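Local coordinates for PAC2 family protein (Mycobacterium tuberculosis, PDB 2WAM) that is of unknown function but belongs to the PAC2 family and represents a duplicated gene family in actinobacteria, at residues 179-184 against 236-241; 78-83 against 247-252; 140-145 against 265-270; 65-70 against 171-176; 43-48 against 156-161. All coordinates share one frame; numbering follows the deposited sequence.

Contact 1: 179-184 against 236-241; sequences GTVPMA and GFTVHV
The imidazole of His240 has CG1 of Val181 at its edge, in the ring plane and 3.3 Å from CD2, while the carbonyl oxygen of Thr238 stands over the rim of one face. Met183 comes in obliquely, its CG 3.4 Å from His240 CD2. Bends at chi2 and chi3 bring its SD to 4.9 Å from the centre of the His240 ring. With CG1 set between the backbone N and the carbonyl carbon (chi1 58°), Val181 also reaches CG2 of Thr238. ND1 of His240 turns to Thr192 OG1. Helix 333-343 touches Val181 and Thr238 on this face. On the other face CG2 of Thr180 meets CG1 of Val239 at 4.0 Å, and Thr180 OG1 accepts from Ala78 N. Beta-branched residues suit both extended chains, while Gly179, lacking a side chain, lies close to Thr238. Between the strands, Val239 N bonds Gly179 O (2.9 Å), Val181 N bonds Val239 O (3.0 Å), Val241 N bonds Val181 O (3.0 Å) and Met183 N bonds Val241 O (2.9 Å). Such staggered bonding marks parallel strands, here in an alpha/beta sheet with helix 251-265 against Val239 and Val241.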
# COMPACT_ATOMS: atom_id res chain seq x y z
N GLY A 179 -35.82 1.79 -3.20
CA GLY A 179 -35.82 2.99 -4.03
C GLY A 179 -37.07 3.85 -3.88
O GLY A 179 -38.12 3.41 -3.39
N THR A 180 -36.94 5.11 -4.30
CA THR A 180 -38.07 6.01 -4.43
C THR A 180 -37.99 6.67 -5.80
O THR A 180 -36.93 6.74 -6.42
CB THR A 180 -38.04 7.17 -3.41
OG1 THR A 180 -37.07 8.15 -3.83
CG2 THR A 180 -37.73 6.70 -2.01
N VAL A 181 -39.13 7.19 -6.24
CA VAL A 181 -39.19 8.05 -7.41
C VAL A 181 -40.43 8.92 -7.23
O VAL A 181 -41.45 8.45 -6.75
CB VAL A 181 -39.24 7.24 -8.73
CG1 VAL A 181 -40.44 6.30 -8.75
CG2 VAL A 181 -39.26 8.16 -9.94
N PRO A 182 -40.32 10.22 -7.55
CA PRO A 182 -41.51 11.07 -7.49
C PRO A 182 -42.40 10.78 -8.68
O PRO A 182 -41.86 10.57 -9.76
CB PRO A 182 -40.94 12.49 -7.59
CG PRO A 182 -39.44 12.35 -7.42
CD PRO A 182 -39.10 10.97 -7.88
N MET A 183 -43.71 10.74 -8.49
CA MET A 183 -44.64 10.49 -9.59
C MET A 183 -45.87 11.36 -9.42
O MET A 183 -46.18 11.82 -8.31
CB MET A 183 -45.06 9.02 -9.63
CG MET A 183 -43.92 8.05 -9.86
SD MET A 183 -43.29 8.06 -11.55
CE MET A 183 -44.61 7.22 -12.41
N ALA A 184 -46.56 11.60 -10.52
CA ALA A 184 -47.83 12.31 -10.47
C ALA A 184 -48.91 11.41 -9.88
O ALA A 184 -49.68 10.78 -10.60
CB ALA A 184 -48.21 12.78 -11.86
N GLY A 236 -35.89 -5.67 -6.04
CA GLY A 236 -35.79 -4.25 -5.78
C GLY A 236 -37.15 -3.62 -5.86
O GLY A 236 -37.97 -3.98 -6.70
N PHE A 237 -37.40 -2.67 -4.97
CA PHE A 237 -38.68 -1.99 -4.93
C PHE A 237 -38.49 -0.49 -4.98
O PHE A 237 -37.76 0.09 -4.18
CB PHE A 237 -39.46 -2.40 -3.68
CG PHE A 237 -39.71 -3.86 -3.60
CD1 PHE A 237 -38.99 -4.65 -2.71
CD2 PHE A 237 -40.65 -4.46 -4.43
CE1 PHE A 237 -39.22 -6.03 -2.64
CE2 PHE A 237 -40.89 -5.82 -4.37
CZ PHE A 237 -40.17 -6.61 -3.47
N THR A 238 -39.14 0.14 -5.94
CA THR A 238 -39.07 1.58 -6.08
C THR A 238 -40.46 2.13 -5.80
O THR A 238 -41.38 1.95 -6.59
CB THR A 238 -38.61 1.96 -7.47
OG1 THR A 238 -37.35 1.34 -7.73
CG2 THR A 238 -38.48 3.46 -7.58
N VAL A 239 -40.60 2.78 -4.66
CA VAL A 239 -41.89 3.27 -4.20
C VAL A 239 -42.22 4.63 -4.84
O VAL A 239 -41.32 5.43 -5.13
CB VAL A 239 -41.96 3.30 -2.64
CG1 VAL A 239 -40.82 4.14 -2.03
CG2 VAL A 239 -43.31 3.77 -2.16
N HIS A 240 -43.50 4.88 -5.10
CA HIS A 240 -43.92 6.13 -5.73
C HIS A 240 -44.38 7.17 -4.73
O HIS A 240 -45.31 6.94 -3.95
CB HIS A 240 -45.02 5.86 -6.76
CG HIS A 240 -44.60 4.94 -7.87
ND1 HIS A 240 -45.38 3.89 -8.29
CD2 HIS A 240 -43.48 4.91 -8.62
CE1 HIS A 240 -44.75 3.26 -9.27
NE2 HIS A 240 -43.60 3.85 -9.48
N VAL A 241 -43.73 8.32 -4.74
CA VAL A 241 -44.06 9.42 -3.84
C VAL A 241 -44.68 10.58 -4.62
O VAL A 241 -44.16 10.99 -5.66
CB VAL A 241 -42.81 9.96 -3.10
CG1 VAL A 241 -43.20 11.07 -2.14
CG2 VAL A 241 -42.09 8.84 -2.36

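Contact 2: 78-83 against 247-252; sequences AGHAIR and QTDYPA
OD2 of Asp249 is gripped by two side chains at once. ND1 of His80 gives Asp249 OD2 a hydrogen bond of 2.8 Å with an N-H...O angle of 155°, and NH2 of Arg83 makes a salt bridge of 2.7 Å to the same Asp249 OD2, though its hydrogen-bond geometry is weak. OD2 lies close to the imidazole plane, whereas ND1 stands above the plane of the carboxylate; the two planes are 84° apart. Arg83 reaches the site with a bend at chi3 (48°) that swings an otherwise extended chain round, presenting the edge of the guanidinium to OD2. The other terminal nitrogen, NH1, is tied in through a water, which accepts from Arg83 NH1 (3.0 Å) and donates to Asp249 OD1 (3.1 Å), so both carboxylate oxygens have partners. A carboxylate thus suits this place, facing two nitrogen donors.

Thr248 O stands over one face of the His80 ring, toward its rim. Beneath the side chains Tyr250 N bonds Gly79 O at 2.9 Å; glycine fits there, since its phi is positive and its bare CA lies against Thr248 O and the CB of Tyr250.

The site joins the starts of two helices. His80 is the N-cap of helix 81-92, and helix 251-265 begins just beyond Tyr250. Tyr250 and Pro251 lean on helix 272-289, with Tyr250 OH bonded to Gln282, while Ile82 packs against strands 67-73 and 174-183.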
# COMPACT_ATOMS: atom_id res chain seq x y z
N ALA A 78 -37.17 10.76 -2.68
CA ALA A 78 -38.50 11.29 -2.51
C ALA A 78 -39.12 10.76 -1.22
O ALA A 78 -39.09 9.55 -0.96
CB ALA A 78 -39.37 10.93 -3.70
N GLY A 79 -39.69 11.67 -0.44
CA GLY A 79 -40.30 11.34 0.84
C GLY A 79 -39.26 11.02 1.89
O GLY A 79 -39.59 10.62 3.00
N HIS A 80 -37.99 11.20 1.53
CA HIS A 80 -36.89 10.75 2.37
C HIS A 80 -37.12 9.30 2.78
O HIS A 80 -36.65 8.86 3.83
CB HIS A 80 -36.74 11.66 3.59
CG HIS A 80 -36.58 13.11 3.25
ND1 HIS A 80 -37.11 14.13 4.01
CD2 HIS A 80 -35.96 13.71 2.20
CE1 HIS A 80 -36.82 15.29 3.45
NE2 HIS A 80 -36.13 15.06 2.35
N ALA A 81 -37.82 8.55 1.94
CA ALA A 81 -38.28 7.21 2.30
C ALA A 81 -37.16 6.21 2.60
O ALA A 81 -37.33 5.34 3.46
CB ALA A 81 -39.23 6.66 1.25
N ILE A 82 -36.03 6.33 1.91
CA ILE A 82 -34.89 5.44 2.14
C ILE A 82 -34.27 5.69 3.51
O ILE A 82 -34.02 4.76 4.28
CB ILE A 82 -33.79 5.62 1.08
CG1 ILE A 82 -34.36 5.65 -0.33
CG2 ILE A 82 -32.73 4.52 1.22
CD1 ILE A 82 -34.35 4.32 -1.00
N ARG A 83 -34.00 6.95 3.82
CA ARG A 83 -33.41 7.28 5.10
C ARG A 83 -34.32 6.77 6.22
O ARG A 83 -33.88 6.10 7.15
CB ARG A 83 -33.17 8.79 5.22
CG ARG A 83 -32.61 9.21 6.58
CD ARG A 83 -32.33 10.70 6.67
NE ARG A 83 -33.42 11.54 6.18
CZ ARG A 83 -34.44 11.98 6.93
NH1 ARG A 83 -34.55 11.65 8.21
NH2 ARG A 83 -35.36 12.77 6.39
N GLN A 247 -39.60 16.56 -1.15
CA GLN A 247 -38.58 17.10 -0.26
C GLN A 247 -39.04 17.20 1.19
O GLN A 247 -38.58 18.07 1.93
CB GLN A 247 -38.09 18.46 -0.77
CG GLN A 247 -37.45 18.40 -2.15
CD GLN A 247 -36.58 19.60 -2.45
OE1 GLN A 247 -36.75 20.67 -1.86
NE2 GLN A 247 -35.64 19.44 -3.38
N THR A 248 -39.93 16.31 1.59
CA THR A 248 -40.41 16.24 2.97
C THR A 248 -40.33 14.80 3.48
O THR A 248 -40.20 13.86 2.70
CB THR A 248 -41.89 16.62 3.05
OG1 THR A 248 -42.68 15.45 2.84
CG2 THR A 248 -42.24 17.64 1.97
N ASP A 249 -40.43 14.62 4.79
CA ASP A 249 -40.56 13.29 5.35
C ASP A 249 -41.93 12.73 5.05
O ASP A 249 -42.95 13.34 5.39
CB ASP A 249 -40.41 13.34 6.87
CG ASP A 249 -38.97 13.45 7.31
OD1 ASP A 249 -38.76 13.81 8.48
OD2 ASP A 249 -38.06 13.19 6.50
N TYR A 250 -41.97 11.56 4.42
CA TYR A 250 -43.23 10.87 4.18
C TYR A 250 -43.12 9.42 4.60
O TYR A 250 -42.92 8.53 3.77
CB TYR A 250 -43.63 11.00 2.70
CG TYR A 250 -45.08 10.66 2.43
CD1 TYR A 250 -46.11 11.37 3.04
CD2 TYR A 250 -45.42 9.63 1.57
CE1 TYR A 250 -47.43 11.06 2.80
CE2 TYR A 250 -46.74 9.31 1.33
CZ TYR A 250 -47.74 10.02 1.94
OH TYR A 250 -49.05 9.69 1.69
N PRO A 251 -43.25 9.17 5.92
CA PRO A 251 -43.08 7.84 6.53
C PRO A 251 -43.94 6.73 5.88
O PRO A 251 -43.54 5.57 5.89
CB PRO A 251 -43.49 8.06 7.99
CG PRO A 251 -43.30 9.53 8.22
CD PRO A 251 -43.59 10.21 6.91
N ALA A 252 -45.09 7.11 5.34
CA ALA A 252 -45.95 6.15 4.65
C ALA A 252 -45.18 5.39 3.59
O ALA A 252 -45.32 4.18 3.44
CB ALA A 252 -47.15 6.86 4.03
O HOH W 1 -36.51 12.69 10.25

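Contact 3: 140-145 against 265-270; sequences IGTPFL and GSLQLP
Thr142 and Leu267 face each other with the two backbones well apart, their CA atoms 7.3 Å from one another, as the residues leading into strand 143-148 pass a loop that leaves helix 251-265 through Ser266, a residue of positive phi. Side chains therefore bridge the gap. CD1 of Leu267 sits over the centre of one face of the Phe144 ring, 3.5 Å from the centroid and 11° off the ring normal, a well-formed CH-pi contact. The ring is offered because chi1 of Phe144 (66°) holds CG between the backbone N and the carbonyl carbon. The other branch of Leu267, CD2, lies 3.9 Å from Phe144 CD2 and 4.2 Å from Thr142 CG2, so a forked leucine fits both partners. Leu269 CD2 approaches Phe144 CZ obliquely at 4.0 Å.

Toward the exposed end, CG2 of Ile140 lies across the amide of Gln268, 3.8 Å from OE1; the extended glutamine gives its aliphatic neighbour cover while keeping a polar end. One water ties the chains, accepting from Thr142 OG1 (2.7 Å) and donating to Ser266 O (2.8 Å). Asp138 adds a second link: its carboxylate accepts from the backbone N of Ile140, Thr142 and Gln268.

Strand 143-148 runs between strands 131-137 and 67-73, Phe144 also touching Leu136 of the former, and the loop passes on along helix 81-92, where Leu269 meets Leu89, before helix 272-289 begins.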
# COMPACT_ATOMS: atom_id res chain seq x y z
N ILE A 140 -38.83 -12.39 15.60
CA ILE A 140 -38.71 -13.77 16.07
C ILE A 140 -37.27 -14.27 16.05
O ILE A 140 -37.00 -15.46 16.20
CB ILE A 140 -39.58 -14.75 15.24
CG1 ILE A 140 -39.07 -14.85 13.80
CG2 ILE A 140 -41.05 -14.33 15.26
CD1 ILE A 140 -39.81 -15.87 13.00
N GLY A 141 -36.33 -13.35 15.83
CA GLY A 141 -34.92 -13.69 15.91
C GLY A 141 -34.24 -14.15 14.62
O GLY A 141 -33.09 -14.58 14.66
N THR A 142 -34.94 -14.10 13.49
CA THR A 142 -34.29 -14.39 12.22
C THR A 142 -33.28 -13.30 11.88
O THR A 142 -33.65 -12.12 11.78
CB THR A 142 -35.28 -14.39 11.07
OG1 THR A 142 -36.43 -15.17 11.42
CG2 THR A 142 -34.61 -14.97 9.85
N PRO A 143 -32.00 -13.68 11.69
CA PRO A 143 -30.95 -12.71 11.34
C PRO A 143 -31.08 -12.21 9.91
O PRO A 143 -31.51 -12.96 9.04
CB PRO A 143 -29.65 -13.53 11.48
CG PRO A 143 -30.04 -14.75 12.28
CD PRO A 143 -31.46 -15.03 11.93
N PHE A 144 -30.75 -10.94 9.69
CA PHE A 144 -30.63 -10.44 8.33
C PHE A 144 -29.64 -9.30 8.28
O PHE A 144 -29.24 -8.77 9.31
CB PHE A 144 -31.99 -10.08 7.71
CG PHE A 144 -32.70 -8.91 8.36
CD1 PHE A 144 -32.66 -7.66 7.79
CD2 PHE A 144 -33.44 -9.09 9.52
CE1 PHE A 144 -33.34 -6.58 8.37
CE2 PHE A 144 -34.11 -8.02 10.11
CZ PHE A 144 -34.06 -6.77 9.54
N LEU A 145 -29.21 -8.95 7.07
CA LEU A 145 -28.24 -7.88 6.89
C LEU A 145 -28.87 -6.60 6.32
O LEU A 145 -29.83 -6.65 5.54
CB LEU A 145 -27.08 -8.34 6.00
CG LEU A 145 -26.23 -9.47 6.56
CD1 LEU A 145 -25.19 -9.94 5.55
CD2 LEU A 145 -25.57 -9.02 7.85
N GLY A 265 -38.79 -11.08 2.06
CA GLY A 265 -37.70 -11.65 2.84
C GLY A 265 -38.12 -12.65 3.90
O GLY A 265 -37.26 -13.31 4.52
N SER A 266 -39.43 -12.78 4.10
CA SER A 266 -39.96 -13.64 5.16
C SER A 266 -39.50 -13.13 6.53
O SER A 266 -39.04 -13.88 7.39
CB SER A 266 -39.51 -15.09 4.95
OG SER A 266 -40.26 -15.69 3.91
N LEU A 267 -39.61 -11.82 6.70
CA LEU A 267 -39.21 -11.19 7.93
C LEU A 267 -40.43 -10.66 8.67
O LEU A 267 -41.43 -10.28 8.06
CB LEU A 267 -38.22 -10.05 7.66
CG LEU A 267 -36.83 -10.46 7.16
CD1 LEU A 267 -35.96 -9.23 7.03
CD2 LEU A 267 -36.19 -11.46 8.09
N GLN A 268 -40.34 -10.68 9.99
CA GLN A 268 -41.35 -10.05 10.82
C GLN A 268 -40.77 -8.73 11.31
O GLN A 268 -39.87 -8.71 12.14
CB GLN A 268 -41.77 -10.97 11.97
CG GLN A 268 -42.39 -12.26 11.49
CD GLN A 268 -43.28 -12.92 12.52
OE1 GLN A 268 -43.71 -12.28 13.49
NE2 GLN A 268 -43.58 -14.19 12.31
N LEU A 269 -41.30 -7.64 10.77
CA LEU A 269 -40.77 -6.32 11.07
C LEU A 269 -41.77 -5.51 11.89
O LEU A 269 -42.92 -5.37 11.49
CB LEU A 269 -40.38 -5.61 9.77
CG LEU A 269 -39.37 -6.34 8.87
CD1 LEU A 269 -39.12 -5.60 7.54
CD2 LEU A 269 -38.06 -6.56 9.61
N PRO A 270 -41.34 -5.01 13.07
CA PRO A 270 -42.23 -4.25 13.96
C PRO A 270 -42.40 -2.82 13.46
O PRO A 270 -41.56 -1.98 13.73
CB PRO A 270 -41.50 -4.25 15.30
CG PRO A 270 -40.05 -4.42 14.94
CD PRO A 270 -40.00 -5.21 13.66
O HOH W 2 -38.61 -14.52 10.05

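Contact 4: 65-70 against 171-176; sequences GPVLVH and GVRQTI
Leu68 is held through both of its backbone polar atoms: its N bonds Gln174 O at 2.8 Å, and its O accepts from Ile176 N at 2.7 Å. The pattern goes on with His70 N to Ile176 O (3.0 Å) and is preceded by Arg173 N to Pro66 O (3.0 Å). Proline has no N-H to give, yet its carbonyl serves here, so it suits the approach to a strand.

Polar side chains find partners beyond the strands. Buried His70 bonds Ser220 OG through ND1, and a water lies 2.8 Å from its NE2, in the ring plane; Gln174 NE2 bonds Glu233. With CG of His70 between the backbone N and the carbonyl carbon (chi1 52°), the ring crosses Thr175 at about a right angle, and CD2 of His70 comes to 3.4 Å from Thr175 CG2.

The branches of Val67 serve separate neighbours. CG2 rests over one face of the Arg173 guanidinium, toward its rim, and CG1 meets Ile176 CD1 at 3.8 Å. Leu68, on the opposite face of the sheet, sets its CB against Val172 CG1 (3.9 Å).

Gly171, with positive phi, closes helix 156-169 in a Schellman motif and turns the chain into strand 174-183. Strand 143-148, that helix and strand 174-183 form a beta-alpha-beta crossover, with strand 67-73 lying between its two parallel strands.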
# COMPACT_ATOMS: atom_id res chain seq x y z
N GLY A 65 -29.60 -19.06 4.63
CA GLY A 65 -28.81 -17.85 4.74
C GLY A 65 -29.63 -16.59 4.91
O GLY A 65 -30.84 -16.59 4.68
N PRO A 66 -28.96 -15.49 5.31
CA PRO A 66 -29.57 -14.17 5.54
C PRO A 66 -30.03 -13.46 4.26
O PRO A 66 -29.44 -13.61 3.20
CB PRO A 66 -28.43 -13.35 6.16
CG PRO A 66 -27.27 -14.26 6.28
CD PRO A 66 -27.50 -15.43 5.40
N VAL A 67 -31.08 -12.67 4.40
CA VAL A 67 -31.47 -11.69 3.40
C VAL A 67 -30.59 -10.43 3.56
O VAL A 67 -30.24 -10.05 4.68
CB VAL A 67 -32.97 -11.34 3.56
CG1 VAL A 67 -33.32 -10.05 2.87
CG2 VAL A 67 -33.82 -12.47 3.05
N LEU A 68 -30.20 -9.82 2.45
CA LEU A 68 -29.47 -8.57 2.48
C LEU A 68 -30.36 -7.46 1.94
O LEU A 68 -30.83 -7.54 0.81
CB LEU A 68 -28.19 -8.65 1.64
CG LEU A 68 -27.48 -7.31 1.38
CD1 LEU A 68 -27.09 -6.61 2.69
CD2 LEU A 68 -26.27 -7.49 0.49
N VAL A 69 -30.58 -6.43 2.75
CA VAL A 69 -31.33 -5.25 2.34
C VAL A 69 -30.35 -4.11 2.14
O VAL A 69 -29.53 -3.86 3.01
CB VAL A 69 -32.36 -4.83 3.42
CG1 VAL A 69 -33.14 -3.63 2.95
CG2 VAL A 69 -33.28 -5.97 3.77
N HIS A 70 -30.43 -3.42 1.01
CA HIS A 70 -29.61 -2.22 0.79
C HIS A 70 -30.45 -0.95 0.64
O HIS A 70 -31.41 -0.91 -0.14
CB HIS A 70 -28.56 -2.37 -0.35
CG HIS A 70 -29.12 -2.85 -1.66
ND1 HIS A 70 -29.15 -2.05 -2.79
CD2 HIS A 70 -29.61 -4.05 -2.04
CE1 HIS A 70 -29.66 -2.74 -3.79
NE2 HIS A 70 -29.95 -3.96 -3.37
N GLY A 171 -23.13 -15.73 3.42
CA GLY A 171 -24.19 -16.68 3.11
C GLY A 171 -25.48 -16.12 2.55
O GLY A 171 -26.49 -16.82 2.48
N VAL A 172 -25.45 -14.86 2.13
CA VAL A 172 -26.64 -14.19 1.62
C VAL A 172 -27.38 -14.98 0.54
O VAL A 172 -26.77 -15.49 -0.40
CB VAL A 172 -26.30 -12.79 1.09
CG1 VAL A 172 -27.43 -12.24 0.23
CG2 VAL A 172 -25.99 -11.88 2.26
N ARG A 173 -28.70 -15.08 0.68
CA ARG A 173 -29.51 -15.89 -0.22
C ARG A 173 -30.42 -15.04 -1.12
O ARG A 173 -31.04 -15.55 -2.06
CB ARG A 173 -30.36 -16.88 0.58
CG ARG A 173 -31.51 -16.22 1.32
CD ARG A 173 -32.33 -17.22 2.12
NE ARG A 173 -33.31 -16.55 2.98
CZ ARG A 173 -34.46 -16.07 2.53
NH1 ARG A 173 -34.78 -16.17 1.24
NH2 ARG A 173 -35.30 -15.48 3.37
N GLN A 174 -30.48 -13.75 -0.83
CA GLN A 174 -31.39 -12.84 -1.52
C GLN A 174 -31.01 -11.40 -1.18
O GLN A 174 -30.77 -11.08 -0.02
CB GLN A 174 -32.83 -13.11 -1.10
CG GLN A 174 -33.86 -12.24 -1.78
CD GLN A 174 -35.28 -12.59 -1.34
OE1 GLN A 174 -35.73 -12.16 -0.28
NE2 GLN A 174 -35.98 -13.36 -2.16
N THR A 175 -30.96 -10.55 -2.19
CA THR A 175 -30.59 -9.15 -2.01
C THR A 175 -31.73 -8.25 -2.44
O THR A 175 -32.12 -8.25 -3.60
CB THR A 175 -29.32 -8.80 -2.80
OG1 THR A 175 -28.24 -9.64 -2.35
CG2 THR A 175 -28.93 -7.35 -2.58
N ILE A 176 -32.25 -7.48 -1.49
CA ILE A 176 -33.41 -6.61 -1.71
C ILE A 176 -33.02 -5.14 -1.66
O ILE A 176 -32.55 -4.66 -0.64
CB ILE A 176 -34.50 -6.84 -0.63
CG1 ILE A 176 -34.81 -8.32 -0.47
CG2 ILE A 176 -35.75 -6.05 -0.94
CD1 ILE A 176 -35.92 -8.59 0.50
O HOH W 3 -31.16 -5.79 -5.04

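Contact 5: 43-48 against 156-161; sequences PGQPGM and WERFIT
Residues 45-48 form a type II beta turn, closed by Met48 N to Gln45 O (2.8 Å), and its side chains meet the first turns of helix 156-169, with the CA atoms of Met48 and Phe159 7.0 Å apart. The turn joins the short antiparallel strands 44-45 and 49-51 into a beta hairpin at one end of the large sheet. Pro46 and Gly47 suit its two central positions, the proline with its restrained negative phi and the glycine with a positive one.

Arg158 stretches over the turn. Its NH2 gives Pro46 O a weak bond of 3.3 Å, the oxygen lying at the guanidinium edge, and NH1 goes to Glu105 of a third subunit. The Gln45 amide lies nearly coplanar with the guanidinium (8°), its NE2 3.7 Å from Arg158 NE. Met48, with CG anti to the backbone N (chi1 -165°), sends its flexible chain toward the helix, where SD lies 3.9 Å from Phe159 CA, although the placing of its terminal methyl is doubtful.

Gly44 bonds by its backbone to a second subunit, so the hairpin also lies at an interface. Between turn and helix a single water accepts from Gln45 NE2 at 3.0 Å and donates to Arg158 O at 2.8 Å.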
# COMPACT_ATOMS: atom_id res chain seq x y z
N PRO A 43 -9.25 -5.86 11.10
CA PRO A 43 -9.21 -6.53 9.80
C PRO A 43 -10.29 -6.02 8.84
O PRO A 43 -11.33 -5.50 9.25
CB PRO A 43 -9.48 -8.00 10.14
CG PRO A 43 -9.91 -8.03 11.60
CD PRO A 43 -10.05 -6.61 12.08
N GLY A 44 -10.04 -6.18 7.55
CA GLY A 44 -10.96 -5.70 6.55
C GLY A 44 -10.30 -5.57 5.20
O GLY A 44 -9.41 -6.36 4.87
N GLN A 45 -10.76 -4.60 4.42
CA GLN A 45 -10.14 -4.26 3.16
C GLN A 45 -9.66 -2.82 3.25
O GLN A 45 -10.46 -1.90 3.37
CB GLN A 45 -11.12 -4.44 2.00
CG GLN A 45 -10.59 -3.90 0.66
CD GLN A 45 -11.51 -4.21 -0.52
OE1 GLN A 45 -12.35 -5.12 -0.47
NE2 GLN A 45 -11.36 -3.45 -1.60
N PRO A 46 -8.34 -2.63 3.20
CA PRO A 46 -7.78 -1.28 3.35
C PRO A 46 -8.39 -0.31 2.34
O PRO A 46 -8.47 -0.58 1.14
CB PRO A 46 -6.30 -1.48 3.07
CG PRO A 46 -6.07 -2.97 3.26
CD PRO A 46 -7.32 -3.62 2.83
N GLY A 47 -8.84 0.83 2.85
CA GLY A 47 -9.46 1.85 2.02
C GLY A 47 -10.88 1.52 1.61
O GLY A 47 -11.44 2.22 0.75
N MET A 48 -11.47 0.48 2.18
CA MET A 48 -12.84 0.13 1.83
C MET A 48 -13.77 -0.16 3.00
O MET A 48 -14.88 0.36 3.06
CB MET A 48 -12.88 -1.01 0.82
CG MET A 48 -14.24 -1.14 0.15
SD MET A 48 -14.71 0.35 -0.79
CE MET A 48 -16.42 0.32 -0.38
N TRP A 156 -17.44 3.04 -7.38
CA TRP A 156 -18.58 2.13 -7.31
C TRP A 156 -18.21 0.67 -7.54
O TRP A 156 -18.78 -0.22 -6.91
CB TRP A 156 -19.66 2.53 -8.32
CG TRP A 156 -20.44 3.74 -7.93
CD1 TRP A 156 -20.17 4.62 -6.92
CD2 TRP A 156 -21.62 4.22 -8.57
NE1 TRP A 156 -21.12 5.61 -6.88
CE2 TRP A 156 -22.02 5.39 -7.89
CE3 TRP A 156 -22.39 3.78 -9.66
CZ2 TRP A 156 -23.15 6.11 -8.26
CZ3 TRP A 156 -23.50 4.49 -10.01
CH2 TRP A 156 -23.87 5.65 -9.32
N GLU A 157 -17.27 0.41 -8.44
CA GLU A 157 -16.96 -0.98 -8.75
C GLU A 157 -16.27 -1.63 -7.56
O GLU A 157 -16.68 -2.69 -7.10
CB GLU A 157 -16.12 -1.10 -10.02
CG GLU A 157 -16.86 -0.65 -11.30
CD GLU A 157 -18.09 -1.49 -11.65
OE1 GLU A 157 -18.88 -1.05 -12.50
OE2 GLU A 157 -18.28 -2.60 -11.09
N ARG A 158 -15.24 -0.96 -7.06
CA ARG A 158 -14.53 -1.49 -5.91
C ARG A 158 -15.50 -1.70 -4.72
O ARG A 158 -15.48 -2.74 -4.06
CB ARG A 158 -13.38 -0.56 -5.54
CG ARG A 158 -12.39 -1.15 -4.57
CD ARG A 158 -11.11 -0.37 -4.63
NE ARG A 158 -10.54 -0.22 -3.30
CZ ARG A 158 -9.66 0.71 -2.97
NH1 ARG A 158 -9.25 1.59 -3.88
NH2 ARG A 158 -9.20 0.77 -1.73
N PHE A 159 -16.35 -0.71 -4.49
CA PHE A 159 -17.36 -0.77 -3.44
C PHE A 159 -18.32 -1.94 -3.61
O PHE A 159 -18.50 -2.74 -2.69
CB PHE A 159 -18.14 0.56 -3.40
CG PHE A 159 -19.35 0.51 -2.52
CD1 PHE A 159 -20.63 0.67 -3.07
CD2 PHE A 159 -19.23 0.29 -1.16
CE1 PHE A 159 -21.74 0.62 -2.27
CE2 PHE A 159 -20.35 0.23 -0.36
CZ PHE A 159 -21.61 0.41 -0.91
N ILE A 160 -18.92 -2.04 -4.79
CA ILE A 160 -19.85 -3.13 -5.10
C ILE A 160 -19.20 -4.52 -4.94
O ILE A 160 -19.80 -5.43 -4.35
CB ILE A 160 -20.42 -2.98 -6.51
CG1 ILE A 160 -21.41 -1.80 -6.55
CG2 ILE A 160 -21.11 -4.26 -6.94
CD1 ILE A 160 -21.60 -1.22 -7.94
N THR A 161 -17.99 -4.68 -5.45
CA THR A 161 -17.28 -5.94 -5.28
C THR A 161 -17.13 -6.31 -3.81
O THR A 161 -17.41 -7.45 -3.41
CB THR A 161 -15.91 -5.90 -5.95
OG1 THR A 161 -16.08 -5.83 -7.36
CG2 THR A 161 -15.11 -7.14 -5.59
O HOH W 4 -13.41 -4.54 -3.46

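Contacts 1 and 4 both use strand 174-183, at places whose centres are 22 Å apart, and they still meet where Phe237 CE1 touches Ile176 CG2 at 3.9 Å. Contact 3 joins the same sheet one strand further on: Leu145 N lies 2.8 Å from Val67 O, and the centre of contact 3 is 11 Å from that of contact 4. Contact 2 sits beside contact 1, centres 10 Å apart, with Ala81 CB 3.6 Å from Thr180 CG2. Contact 5 is peripheral, its nearest atoms about 8 Å from contact 4, and helix 156-169 leads from it into strand 174-183. No active site is established, so the five contacts are related through the fold alone.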